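Local coordinates for putative uncharacterized protein smu.1108c (Streptococcus mutans, PDB 3L7Y) that probably acts as a magnesium-dependent phosphatase of the haloacid dehalogenase (HAD) superfamily, holding its metal ion between aspartates, at residues A124-I127 and Y128-E132; W231-Q234 and Q235-K238; N271-K274 and N275-A278; D294-D297 and N298-S302. All coordinates share one frame; numbering follows the deposited sequence.

Contact 1: A124-I127 and Y128-E132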
# COMPACT_ATOMS: atom_id res chain seq x y z
N ALA A 124 -4.47 0.86 -21.10
CA ALA A 124 -4.37 0.03 -22.28
C ALA A 124 -2.98 0.19 -22.86
O ALA A 124 -2.36 -0.76 -23.35
CB ALA A 124 -5.43 0.43 -23.30
N SER A 125 -2.46 1.41 -22.79
CA SER A 125 -1.17 1.68 -23.40
C SER A 125 0.02 1.08 -22.62
O SER A 125 0.93 0.52 -23.23
CB SER A 125 -1.01 3.18 -23.69
OG SER A 125 0.36 3.51 -23.81
N ILE A 126 0.03 1.20 -21.30
CA ILE A 126 1.12 0.60 -20.51
C ILE A 126 1.04 -0.93 -20.57
O ILE A 126 2.06 -1.61 -20.53
CB ILE A 126 1.11 1.04 -19.03
CG1 ILE A 126 2.45 0.69 -18.34
CG2 ILE A 126 -0.03 0.36 -18.29
CD1 ILE A 126 3.61 1.47 -18.84
N ILE A 127 -0.17 -1.46 -20.69
CA ILE A 127 -0.36 -2.91 -20.84
C ILE A 127 0.25 -3.42 -22.14
O ILE A 127 0.95 -4.45 -22.16
CB ILE A 127 -1.85 -3.31 -20.78
CG1 ILE A 127 -2.36 -3.26 -19.33
CG2 ILE A 127 -2.07 -4.70 -21.36
CD1 ILE A 127 -3.83 -3.62 -19.19
N TYR A 128 -0.02 -2.69 -23.22
CA TYR A 128 0.48 -3.08 -24.54
C TYR A 128 2.01 -3.06 -24.51
O TYR A 128 2.68 -3.93 -25.05
CB TYR A 128 -0.03 -2.14 -25.62
CG TYR A 128 0.52 -2.44 -26.98
CD1 TYR A 128 -0.09 -3.37 -27.80
CD2 TYR A 128 1.67 -1.81 -27.44
CE1 TYR A 128 0.43 -3.67 -29.06
CE2 TYR A 128 2.19 -2.09 -28.68
CZ TYR A 128 1.57 -3.02 -29.49
OH TYR A 128 2.09 -3.30 -30.73
N PHE A 129 2.55 -2.05 -23.84
CA PHE A 129 3.98 -1.90 -23.72
C PHE A 129 4.62 -3.05 -22.93
O PHE A 129 5.62 -3.62 -23.35
CB PHE A 129 4.29 -0.55 -23.06
CG PHE A 129 5.72 -0.36 -22.75
CD1 PHE A 129 6.63 -0.16 -23.77
CD2 PHE A 129 6.16 -0.39 -21.44
CE1 PHE A 129 7.99 0.01 -23.47
CE2 PHE A 129 7.50 -0.21 -21.14
CZ PHE A 129 8.42 -0.01 -22.16
N ILE A 130 4.04 -3.41 -21.78
CA ILE A 130 4.58 -4.50 -20.97
C ILE A 130 4.45 -5.86 -21.68
O ILE A 130 5.38 -6.66 -21.67
CB ILE A 130 3.91 -4.57 -19.59
CG1 ILE A 130 4.16 -3.27 -18.82
CG2 ILE A 130 4.42 -5.81 -18.80
CD1 ILE A 130 5.62 -3.07 -18.41
N GLU A 131 3.29 -6.12 -22.27
CA GLU A 131 3.10 -7.35 -23.03
C GLU A 131 4.13 -7.49 -24.15
O GLU A 131 4.70 -8.55 -24.34
CB GLU A 131 1.66 -7.46 -23.57
CG GLU A 131 0.60 -7.54 -22.46
CD GLU A 131 -0.81 -7.84 -22.99
OE1 GLU A 131 -1.52 -8.66 -22.36
OE2 GLU A 131 -1.22 -7.27 -24.02
N GLU A 132 4.38 -6.40 -24.86
CA GLU A 132 5.34 -6.42 -25.97
C GLU A 132 6.79 -6.45 -25.51
O GLU A 132 7.60 -7.18 -26.08
CB GLU A 132 5.15 -5.20 -26.89
CG GLU A 132 3.82 -5.18 -27.57
CD GLU A 132 3.66 -6.33 -28.54
OE1 GLU A 132 3.03 -7.36 -28.16
OE2 GLU A 132 4.16 -6.21 -29.68
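Helix 120-133 packs on the six-stranded sheet of what is, as in related HAD hydrolases, the cap domain, and two turns of it, 124-127 and 128-132, meet through i to i+3 and i to i+4 contacts. The backbone is regular alpha helix: Y128 N bonds to A124 O, F129 N to S125 O, I130 N to I126 O and E131 N to I127 O, the last at 2.9 Å and nearly straight (171°). I127 and E131 lie alongside one another and point the same way. The CG2 branch of I127, set anti to the backbone N (its CG1 has chi1 -76°), runs beside the carboxylate of E131, with CG2 3.8 Å from E131 CD; E131 CG also rests 3.1 Å from I127 O. The CD1 end of I126 approaches the F129 ring obliquely, 4.1 Å from CD2. On the same flank I126 CG1 lies 4.3 Å from I130 CG1. E132 CG lies above one face of the Y128 ring, toward its rim, 3.6 Å from the plane. The F129 ring stacks with Y204, while I126 and I127 press on L185 and I130 on L187 of strand 182-188; I127 also meets L141 and I130 I139 of strand 138-143.

Contact 2: W231-Q234 and Q235-K238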
# COMPACT_ATOMS: atom_id res chain seq x y z
N TRP A 231 1.88 11.23 -0.32
CA TRP A 231 0.79 12.06 -0.82
C TRP A 231 -0.52 11.81 -0.05
O TRP A 231 -1.19 12.71 0.31
CB TRP A 231 0.59 11.89 -2.33
CG TRP A 231 -0.54 12.66 -2.87
CD1 TRP A 231 -0.51 13.91 -3.39
CD2 TRP A 231 -1.89 12.26 -2.93
NE1 TRP A 231 -1.74 14.30 -3.77
CE2 TRP A 231 -2.61 13.30 -3.49
CE3 TRP A 231 -2.56 11.11 -2.57
CZ2 TRP A 231 -3.98 13.22 -3.68
CZ3 TRP A 231 -3.88 11.04 -2.78
CH2 TRP A 231 -4.57 12.07 -3.34
N ALA A 232 -0.82 10.57 0.20
CA ALA A 232 -2.03 10.22 0.90
C ALA A 232 -2.03 10.85 2.30
O ALA A 232 -2.92 11.56 2.63
CB ALA A 232 -2.21 8.80 0.96
N LEU A 233 -0.99 10.63 3.07
CA LEU A 233 -0.85 11.23 4.38
C LEU A 233 -0.86 12.75 4.36
O LEU A 233 -1.43 13.37 5.15
CB LEU A 233 0.36 10.68 5.09
CG LEU A 233 0.06 9.48 5.98
CD1 LEU A 233 -1.05 9.75 6.99
CD2 LEU A 233 -0.27 8.27 5.27
N GLN A 234 -0.24 13.34 3.38
CA GLN A 234 -0.31 14.79 3.24
C GLN A 234 -1.77 15.24 3.13
O GLN A 234 -2.21 16.16 3.81
CB GLN A 234 0.50 15.26 2.02
CG GLN A 234 1.99 15.07 2.17
CD GLN A 234 2.78 15.61 1.00
OE1 GLN A 234 3.88 16.13 1.17
NE2 GLN A 234 2.23 15.48 -0.21
N GLN A 235 -2.53 14.56 2.28
CA GLN A 235 -3.93 14.89 2.12
C GLN A 235 -4.69 14.80 3.45
O GLN A 235 -5.56 15.62 3.75
CB GLN A 235 -4.57 13.96 1.10
CG GLN A 235 -4.00 14.15 -0.30
CD GLN A 235 -4.26 15.54 -0.82
OE1 GLN A 235 -3.35 16.22 -1.30
NE2 GLN A 235 -5.51 15.98 -0.71
N LEU A 236 -4.35 13.81 4.26
CA LEU A 236 -5.07 13.61 5.52
C LEU A 236 -4.64 14.64 6.57
O LEU A 236 -5.49 15.22 7.25
CB LEU A 236 -4.88 12.18 6.01
CG LEU A 236 -5.56 11.10 5.16
CD1 LEU A 236 -4.99 9.74 5.50
CD2 LEU A 236 -7.07 11.12 5.39
N LEU A 237 -3.34 14.86 6.67
CA LEU A 237 -2.81 15.92 7.52
C LEU A 237 -3.44 17.27 7.16
O LEU A 237 -3.90 18.00 8.03
CB LEU A 237 -1.28 16.00 7.38
CG LEU A 237 -0.47 14.81 7.92
CD1 LEU A 237 1.02 14.94 7.62
CD2 LEU A 237 -0.69 14.62 9.42
N LYS A 238 -3.46 17.59 5.87
CA LYS A 238 -4.01 18.86 5.40
C LYS A 238 -5.49 18.97 5.75
O LYS A 238 -5.99 20.04 6.10
CB LYS A 238 -3.82 19.00 3.88
CG LYS A 238 -4.50 20.23 3.27
CD LYS A 238 -4.27 20.29 1.76
CE LYS A 238 -5.02 21.45 1.11
NZ LYS A 238 -4.55 22.78 1.57
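W231 lays one face of its indole over the side chain of Q235, one turn further along the helix. Q235 CG stands 3.5 Å from the centroid of the six-membered ring and 13° off its normal, a CH-pi contact. The first torsion of the glutamine, with CG anti to the carbonyl carbon, puts CG over this face; a bend at chi2 then lays CD and OE1 back along the indole, with amide and ring planes 21° apart and OE1 3.5 Å from W231 NE1. In the backbone, Q235 N donates to W231 O at 3.0 Å. A232 O accepts L236 N. This is helix 229-239 of the Rossmann-like HAD core, packed against the eight-stranded sheet: A232 and L236 touch V99 of strand 97-100, and L233 and L237 reach V39 of strand 39-42. L233 comes next, its CD1 4.2 Å from L236 CD1. Its carbonyl O takes L237 N at 2.9 Å in an almost straight bond (174°) and also receives L236 N weakly. L237 CG rides close over the same oxygen, at 3.3 Å. Q234 contributes mainly through its backbone, its O accepting K238 N at 2.8 Å, while K238 CB lies 3.3 Å from that oxygen.

Contact 3: N271-K274 and N275-A278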
# COMPACT_ATOMS: atom_id res chain seq x y z
N ASN A 271 13.19 -5.38 10.22
CA ASN A 271 13.29 -6.27 9.05
C ASN A 271 13.34 -5.56 7.69
O ASN A 271 13.49 -6.21 6.67
CB ASN A 271 12.16 -7.30 9.04
CG ASN A 271 10.80 -6.68 9.26
OD1 ASN A 271 10.47 -6.29 10.38
ND2 ASN A 271 10.00 -6.58 8.19
N ALA A 272 13.22 -4.24 7.68
CA ALA A 272 13.26 -3.51 6.43
C ALA A 272 14.67 -3.52 5.84
O ALA A 272 15.63 -3.73 6.56
CB ALA A 272 12.75 -2.08 6.63
N PRO A 273 14.78 -3.32 4.52
CA PRO A 273 16.08 -3.26 3.83
C PRO A 273 16.74 -1.93 4.06
O PRO A 273 16.06 -0.96 4.42
CB PRO A 273 15.71 -3.36 2.34
CG PRO A 273 14.20 -3.45 2.27
CD PRO A 273 13.65 -3.08 3.61
N LYS A 274 18.05 -1.88 3.82
CA LYS A 274 18.85 -0.69 4.10
C LYS A 274 18.27 0.61 3.56
O LYS A 274 18.26 1.62 4.26
CB LYS A 274 20.27 -0.87 3.56
CG LYS A 274 20.90 -2.20 3.94
CD LYS A 274 20.64 -2.55 5.40
CE LYS A 274 21.60 -1.83 6.33
NZ LYS A 274 22.99 -2.40 6.27
N ASN A 275 17.80 0.59 2.32
CA ASN A 275 17.31 1.82 1.70
C ASN A 275 16.06 2.38 2.38
O ASN A 275 15.86 3.60 2.42
CB ASN A 275 17.06 1.62 0.20
CG ASN A 275 16.06 0.50 -0.09
OD1 ASN A 275 15.01 0.73 -0.69
ND2 ASN A 275 16.39 -0.71 0.33
N VAL A 276 15.21 1.49 2.91
CA VAL A 276 14.01 1.93 3.63
C VAL A 276 14.40 2.43 5.03
O VAL A 276 13.84 3.38 5.55
CB VAL A 276 12.97 0.80 3.73
CG1 VAL A 276 11.78 1.24 4.58
CG2 VAL A 276 12.49 0.36 2.32
N LYS A 277 15.38 1.78 5.64
CA LYS A 277 15.92 2.30 6.89
C LYS A 277 16.53 3.69 6.68
O LYS A 277 16.41 4.56 7.54
CB LYS A 277 16.94 1.32 7.47
CG LYS A 277 16.29 0.05 8.01
CD LYS A 277 17.30 -0.90 8.62
CE LYS A 277 16.60 -2.08 9.21
NZ LYS A 277 17.53 -2.93 9.99
N ALA A 278 17.16 3.90 5.53
CA ALA A 278 17.75 5.21 5.24
C ALA A 278 16.73 6.33 5.27
O ALA A 278 17.08 7.47 5.58
CB ALA A 278 18.50 5.19 3.89
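P273 meets V276 and N275 at the N-terminus of helix 274-279, where the proline occupies the N-cap position on the loop that follows strand 265-268 of the Rossmann-like HAD core. The pyrrolidine ring runs obliquely to both partners. Its CD approaches V276 CG2 at 3.9 Å, and its CB meets N275 ND2 at 3.4 Å. N275 reaches back because its CG lies between the backbone N and the carbonyl carbon (chi1 58°), which turns the amide back toward the P273 ring. V276 presents its two methyls to different residues: CG2 faces the proline, whereas CG1, anti to the backbone N, meets A272 CB at 4.0 Å. A272 also touches D252, one of the magnesium-binding aspartates, so the loop leading into the helix packs against a metal ligand.

K277 takes another course. Its extended chain runs back along the loop, with CE 3.3 Å from A272 O, and carries the ammonium group to Q283 OE1 and A270 O, both hydrogen-bonded to NZ. K274, by contrast, is bent at three successive torsions, and its ammonium group is not in contact with that of K277. The backbone closes the first turn through P273 O, which receives K277 N in the carbonyl plane at 3.1 Å and V276 N in a weaker bond; one residue on, A278 N donates to K274 O at 2.8 Å.

Contact 4: D294-D297 and N298-S302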
# COMPACT_ATOMS: atom_id res chain seq x y z
N ASP A 294 4.57 -2.06 19.87
CA ASP A 294 5.58 -1.82 20.91
C ASP A 294 5.89 -0.34 20.98
O ASP A 294 5.91 0.26 22.07
CB ASP A 294 6.84 -2.63 20.62
CG ASP A 294 7.99 -2.25 21.51
OD1 ASP A 294 9.09 -1.98 20.97
OD2 ASP A 294 7.81 -2.20 22.75
N VAL A 295 6.15 0.26 19.83
CA VAL A 295 6.46 1.69 19.75
C VAL A 295 5.26 2.51 20.21
O VAL A 295 5.42 3.48 20.92
CB VAL A 295 6.87 2.10 18.32
CG1 VAL A 295 6.91 3.62 18.18
CG2 VAL A 295 8.21 1.48 17.96
N ILE A 296 4.06 2.10 19.81
CA ILE A 296 2.86 2.83 20.19
C ILE A 296 2.60 2.78 21.69
O ILE A 296 2.29 3.80 22.29
CB ILE A 296 1.60 2.35 19.44
CG1 ILE A 296 1.78 2.49 17.92
CG2 ILE A 296 0.39 3.15 19.90
CD1 ILE A 296 0.63 1.81 17.11
N ASP A 297 2.71 1.59 22.30
CA ASP A 297 2.60 1.46 23.75
C ASP A 297 3.68 2.26 24.48
O ASP A 297 3.44 2.79 25.57
CB ASP A 297 2.64 -0.00 24.20
CG ASP A 297 1.25 -0.60 24.36
OD1 ASP A 297 0.27 0.17 24.47
OD2 ASP A 297 1.15 -1.85 24.39
N ASN A 298 4.86 2.33 23.88
CA ASN A 298 5.94 3.15 24.42
C ASN A 298 5.54 4.62 24.40
O ASN A 298 5.74 5.34 25.38
CB ASN A 298 7.22 2.94 23.60
CG ASN A 298 8.45 3.52 24.27
OD1 ASN A 298 9.24 4.22 23.64
ND2 ASN A 298 8.61 3.23 25.55
N TYR A 299 4.99 5.07 23.28
CA TYR A 299 4.58 6.47 23.17
C TYR A 299 3.49 6.78 24.17
O TYR A 299 3.57 7.78 24.89
CB TYR A 299 4.12 6.86 21.76
CG TYR A 299 3.51 8.25 21.75
CD1 TYR A 299 4.32 9.39 21.77
CD2 TYR A 299 2.13 8.43 21.78
CE1 TYR A 299 3.77 10.66 21.78
CE2 TYR A 299 1.57 9.70 21.80
CZ TYR A 299 2.39 10.81 21.80
OH TYR A 299 1.84 12.08 21.83
N LEU A 300 2.48 5.93 24.21
CA LEU A 300 1.40 6.10 25.14
C LEU A 300 1.91 6.10 26.58
O LEU A 300 1.51 6.91 27.36
CB LEU A 300 0.34 5.02 24.95
CG LEU A 300 -0.58 5.02 23.74
CD1 LEU A 300 -1.42 3.84 23.77
CD2 LEU A 300 -1.36 6.22 23.68
N ALA A 301 2.81 5.18 26.89
CA ALA A 301 3.40 5.07 28.20
C ALA A 301 4.08 6.37 28.56
O ALA A 301 4.11 6.73 29.70
CB ALA A 301 4.33 3.89 28.31
N SER A 302 4.60 7.07 27.57
CA SER A 302 5.06 8.44 27.70
C SER A 302 3.87 9.41 27.95
O SER A 302 3.64 10.39 27.26
CB SER A 302 5.96 8.81 26.51
OG SER A 302 5.44 9.81 25.68
O HOH W 1 7.45 5.55 21.06
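V295 O is gripped twice in helix 291-301: Y299 N donates to it at 2.9 Å, and a water molecule donates a second bond, also at 2.9 Å. That water makes a weak further bond to N298 OD1 at 3.4 Å, linking the exposed amide to the backbone of the preceding turn. The other carbonyls of 294-297 have regular helical donors. N298 N goes to D294 O, L300 N to I296 O in a nearly straight bond (173°), and A301 N to D297 O, where the donor tilts 34° from the carbonyl plane. Near the C-terminal end S302 adds two bonds: its N donates to N298 O, and its OG to a lone pair of Y299 O in the carbonyl plane, at 2.9 Å.

D297 and Y299 find their polar partners beyond the helix. The carboxylate of D297 is held by two arginines, OD1 in a salt bridge to R62 NH2 and OD2 in another to R59 NE, an arrangement that would be expected to favour its ionised form. Y299 CG stands anti to the backbone N (chi1 171°), sending the ring away from the preceding turn, and its hydroxyl hydrogen-bonds V37 N.

Apolar contact across the turn is slight. I296 CG2 lies 4.3 Å from L300 CD1, and L300 CD1 is also 4.1 Å from D297 OD1. I296 (on I63 and L67), D297 (on I63) and L300 (on Q66) face helix 57-69, while V295 packs on M248 and F250 of strand 247-251.

Overall arrangement
The four contacts follow one another along the chain and do not touch. Contacts 2, 3 and 4 belong to the eight-stranded core, with centres 22 to 24 Å apart, whereas contact 1 lies on the six-stranded cap sheet, its centre 31 Å from those of contacts 2 and 3 and 47 Å from that of contact 4. The magnesium ion, held by D43, D45 and D252, lies closer to contact 3 than to contact 2: the V276 side chain is about 8 Å from it, against about 14 Å for L233. In contact 4, the I296 side chain remains about 12 Å from that of D43. Contact 1 lies away from the metal site.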